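Local coordinates for probable porin (Pseudomonas aeruginosa, PDB 4FSO), which is a beta-barrel protein of the bacterial outer membrane that probably acts as a porin, letting small solutes diffuse through its channel, at residues A[113-118]-A[144-149]. Residues are numbered along the deposited sequence; the frame is centred on the assembly and turned at random.
With C8E ((hydroxyethyloxy)tri(ethyloxy)octane), chain J.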
ATOM      1  N   SER A 113      28.723  -3.496  -6.391  1.00 50.10           N
ATOM      2  CA  SER A 113      28.800  -3.673  -4.941  1.00 50.33           C
ATOM      3  C   SER A 113      27.414  -3.895  -4.311  1.00 49.00           C
ATOM      4  O   SER A 113      26.742  -4.873  -4.622  1.00 48.31           O
ATOM      5  CB  SER A 113      29.530  -2.492  -4.290  1.00 49.00           C
ATOM      6  OG  SER A 113      30.181  -2.885  -3.093  1.00 47.59           O
ATOM      7  N   GLN A 114      26.990  -2.987  -3.438  1.00 49.48           N
ATOM      8  CA  GLN A 114      25.666  -3.089  -2.827  1.00 49.56           C
ATOM      9  C   GLN A 114      24.776  -1.946  -3.309  1.00 50.20           C
ATOM     10  O   GLN A 114      23.909  -1.462  -2.588  1.00 54.96           O
ATOM     11  CB  GLN A 114      25.768  -3.072  -1.302  1.00 49.23           C
ATOM     12  CG  GLN A 114      26.834  -3.990  -0.727  1.00 54.81           C
ATOM     13  CD  GLN A 114      26.563  -5.447  -1.019  1.00 63.70           C
ATOM     14  OE1 GLN A 114      25.412  -5.877  -1.060  1.00 62.56           O
ATOM     15  NE2 GLN A 114      27.624  -6.218  -1.240  1.00 72.93           N
ATOM     16  N   THR A 115      24.995  -1.526  -4.546  1.00 36.29           N
ATOM     17  CA  THR A 115      24.282  -0.394  -5.096  1.00 31.36           C
ATOM     18  C   THR A 115      23.633  -0.805  -6.426  1.00 38.46           C
ATOM     19  O   THR A 115      24.236  -1.521  -7.229  1.00 37.79           O
ATOM     20  CB  THR A 115      25.266   0.786  -5.295  1.00 34.69           C
ATOM     21  OG1 THR A 115      25.789   1.193  -4.022  1.00 35.24           O
ATOM     22  CG2 THR A 115      24.598   1.975  -5.977  1.00 19.69           C
ATOM     23  N   GLN A 116      22.399  -0.368  -6.653  1.00 28.81           N
ATOM     24  CA  GLN A 116      21.702  -0.725  -7.877  1.00 27.43           C
ATOM     25  C   GLN A 116      20.840   0.409  -8.430  1.00 31.08           C
ATOM     26  O   GLN A 116      20.272   1.204  -7.683  1.00 34.69           O
ATOM     27  CB  GLN A 116      20.887  -2.006  -7.674  1.00 32.98           C
ATOM     28  CG  GLN A 116      20.351  -2.160  -6.272  1.00 55.59           C
ATOM     29  CD  GLN A 116      20.517  -3.567  -5.731  1.00 76.41           C
ATOM     30  OE1 GLN A 116      21.042  -3.764  -4.627  1.00 83.77           O
ATOM     31  NE2 GLN A 116      20.060  -4.556  -6.496  1.00 74.30           N
ATOM     32  N   PHE A 117      20.772   0.488  -9.753  1.00 25.79           N
ATOM     33  CA  PHE A 117      20.015   1.530 -10.426  1.00 30.65           C
ATOM     34  C   PHE A 117      19.037   0.851 -11.367  1.00 37.89           C
ATOM     35  O   PHE A 117      19.328  -0.206 -11.902  1.00 47.11           O
ATOM     36  CB  PHE A 117      20.957   2.477 -11.199  1.00 29.29           C
ATOM     37  CG  PHE A 117      20.235   3.513 -12.027  1.00 39.32           C
ATOM     38  CD1 PHE A 117      19.590   4.585 -11.419  1.00 42.76           C
ATOM     39  CD2 PHE A 117      20.185   3.406 -13.409  1.00 37.86           C
ATOM     40  CE1 PHE A 117      18.910   5.534 -12.175  1.00 40.29           C
ATOM     41  CE2 PHE A 117      19.508   4.349 -14.173  1.00 37.49           C
ATOM     42  CZ  PHE A 117      18.870   5.417 -13.553  1.00 37.86           C
ATOM     43  N   ARG A 118      17.870   1.447 -11.553  1.00 36.57           N
ATOM     44  CA  ARG A 118      16.892   0.922 -12.494  1.00 30.73           C
ATOM     45  C   ARG A 118      16.289   2.101 -13.211  1.00 32.38           C
ATOM     46  O   ARG A 118      16.154   3.189 -12.636  1.00 27.89           O
ATOM     47  CB  ARG A 118      15.779   0.136 -11.784  1.00 28.13           C
ATOM     48  CG  ARG A 118      16.219  -1.196 -11.213  1.00 35.67           C
ATOM     49  CD  ARG A 118      15.167  -1.790 -10.294  1.00 49.75           C
ATOM     50  NE  ARG A 118      14.046  -2.345 -11.043  1.00 63.05           N
ATOM     51  CZ  ARG A 118      12.766  -2.090 -10.788  1.00 64.97           C
ATOM     52  NH1 ARG A 118      12.428  -1.280  -9.782  1.00 51.47           N
ATOM     53  NH2 ARG A 118      11.827  -2.654 -11.548  1.00 61.29           N
ATOM     54  N   ALA A 144      12.954   6.126 -12.362  1.00 35.00           N
ATOM     55  CA  ALA A 144      14.310   5.729 -12.028  1.00 29.74           C
ATOM     56  C   ALA A 144      14.406   5.452 -10.538  1.00 36.66           C
ATOM     57  O   ALA A 144      13.815   6.165  -9.705  1.00 36.60           O
ATOM     58  CB  ALA A 144      15.292   6.836 -12.421  1.00 11.51           C
ATOM     59  N   GLN A 145      15.155   4.417 -10.194  1.00 29.88           N
ATOM     60  CA  GLN A 145      15.354   4.127  -8.803  1.00 23.55           C
ATOM     61  C   GLN A 145      16.779   3.694  -8.523  1.00 40.08           C
ATOM     62  O   GLN A 145      17.271   2.701  -9.082  1.00 44.08           O
ATOM     63  CB  GLN A 145      14.367   3.072  -8.328  1.00 18.01           C
ATOM     64  CG  GLN A 145      14.462   2.817  -6.837  1.00 43.93           C
ATOM     65  CD  GLN A 145      13.413   1.854  -6.326  1.00 59.38           C
ATOM     66  OE1 GLN A 145      12.654   1.264  -7.094  1.00 61.61           O
ATOM     67  NE2 GLN A 145      13.360   1.694  -5.013  1.00 74.81           N
ATOM     68  N   LEU A 146      17.431   4.463  -7.652  1.00 37.97           N
ATOM     69  CA  LEU A 146      18.732   4.104  -7.103  1.00 26.30           C
ATOM     70  C   LEU A 146      18.563   3.634  -5.667  1.00 33.82           C
ATOM     71  O   LEU A 146      17.993   4.349  -4.845  1.00 45.58           O
ATOM     72  CB  LEU A 146      19.644   5.320  -7.112  1.00 25.09           C
ATOM     73  CG  LEU A 146      20.980   5.146  -6.403  1.00 42.14           C
ATOM     74  CD1 LEU A 146      21.861   4.215  -7.216  1.00 52.04           C
ATOM     75  CD2 LEU A 146      21.661   6.490  -6.149  1.00 29.73           C
ATOM     76  N   THR A 147      19.035   2.430  -5.363  1.00 30.57           N
ATOM     77  CA  THR A 147      19.197   2.019  -3.971  1.00 31.89           C
ATOM     78  C   THR A 147      20.665   1.668  -3.648  1.00 41.96           C
ATOM     79  O   THR A 147      21.422   1.214  -4.519  1.00 42.19           O
ATOM     80  CB  THR A 147      18.243   0.873  -3.558  1.00 33.69           C
ATOM     81  OG1 THR A 147      18.781  -0.384  -3.969  1.00 53.65           O
ATOM     82  CG2 THR A 147      16.893   1.055  -4.172  1.00 34.97           C
ATOM     83  N   SER A 148      21.060   1.894  -2.395  1.00 33.95           N
ATOM     84  CA  SER A 148      22.440   1.656  -1.974  1.00 29.53           C
ATOM     85  C   SER A 148      22.512   1.253  -0.510  1.00 27.05           C
ATOM     86  O   SER A 148      21.899   1.892   0.342  1.00 28.13           O
ATOM     87  CB  SER A 148      23.286   2.904  -2.212  1.00 30.24           C
ATOM     88  OG  SER A 148      24.643   2.625  -1.968  1.00 46.70           O
ATOM     89  N   GLU A 149      23.256   0.188  -0.222  1.00 34.18           N
ATOM     90  CA  GLU A 149      23.383  -0.320   1.144  1.00 42.21           C
ATOM     91  C   GLU A 149      24.808  -0.826   1.361  1.00 53.95           C
ATOM     92  O   GLU A 149      25.026  -1.982   1.738  1.00 58.92           O
ATOM     93  CB  GLU A 149      22.354  -1.426   1.430  1.00 34.63           C
ATOM     94  CG  GLU A 149      22.183  -1.773   2.925  1.00 45.76           C
ATOM     95  CD  GLU A 149      21.194  -2.919   3.209  1.00 50.40           C
ATOM     96  OE1 GLU A 149      20.318  -3.202   2.359  1.00 56.92           O
ATOM     97  OE2 GLU A 149      21.302  -3.539   4.294  1.00 47.52           O
TER
HETATM   98  C1  C8E J 508      16.753  10.226  -8.904  1.00 31.47           C
HETATM   99  C2  C8E J 508      17.193   8.768  -9.075  1.00 35.78           C
HETATM  100  C3  C8E J 508      18.384   8.638 -10.033  1.00 49.39           C
HETATM  101  C4  C8E J 508      19.716   9.109  -9.429  1.00 56.94           C
HETATM  102  C5  C8E J 508      20.839   9.200 -10.469  1.00 57.23           C
HETATM  103  C6  C8E J 508      22.028   8.321 -10.082  1.00 52.56           C
HETATM  104  C7  C8E J 508      22.628   7.607 -11.290  1.00 51.95           C
HETATM  105  C8  C8E J 508      23.713   6.668 -10.745  1.00 68.19           C
HETATM  106  O9  C8E J 508      24.177   5.770 -11.746  1.00 77.63           O
HETATM  107  C10 C8E J 508      23.932   4.384 -11.490  1.00 76.86           C
HETATM  108  C11 C8E J 508      25.141   3.693 -10.836  1.00 77.98           C
HETATM  109  O12 C8E J 508      25.012   2.273 -10.878  1.00 74.52           O
HETATM  110  C13 C8E J 508      25.707   1.611  -9.825  1.00 71.77           C
HETATM  111  C14 C8E J 508      27.050   2.280  -9.549  1.00 77.70           C
HETATM  112  O15 C8E J 508      27.261   2.463  -8.165  1.00 72.83           O
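Arg118 and Gln145, which lose the most surface to each other's strands, form an antiparallel hydrogen-bonded pair: Arg118 N donates to Gln145 O at 2.8 Å, and Gln145 N returns a bond to Arg118 O. Both side chains leave the same face and run side by side in one direction. Gln145 is extended beyond CG, while Arg118 bends at chi3 (75°), which brings NH1 to 3.7 Å from Gln145 OE1. The amide oxygen lies at the guanidinium edge, in its plane, too far for a hydrogen bond; the two flat groups are turned 58° apart. Arg118 NE makes a long, weak ion pair with Asp66.

Gln114 sits at the other end of the pairing, where its carbonyl oxygen accepts Glu149 N and its CB lies beside Glu149 O. Between the ends, Gln116 and Thr147 exchange two backbone bonds, and Gln116 CG lies beside Thr147 OG1.

The strands are neighbours in the OprD-family barrel, their axes 4.7 Å apart, and the wall continues through strands 101-112 and 154-165. On the face opposite Gln116, Arg118, Gln145 and Thr147, the side chains of Thr115, Phe117, Leu146 and Ser148 form a surface bearing bound detergent, consistent with the membrane-facing exterior. The C8E chain passes the Phe117 ring with C3 at its edge, and C10 lies 3.5 Å from Phe117 CB. Leu146 CD1 reaches Thr115 CG2 at 3.7 Å. Ser148 OG donates to Thr115 OG1 at 2.8 Å, and Thr115 OG1 is also hydrogen-bonded to the Glu150 carboxylate.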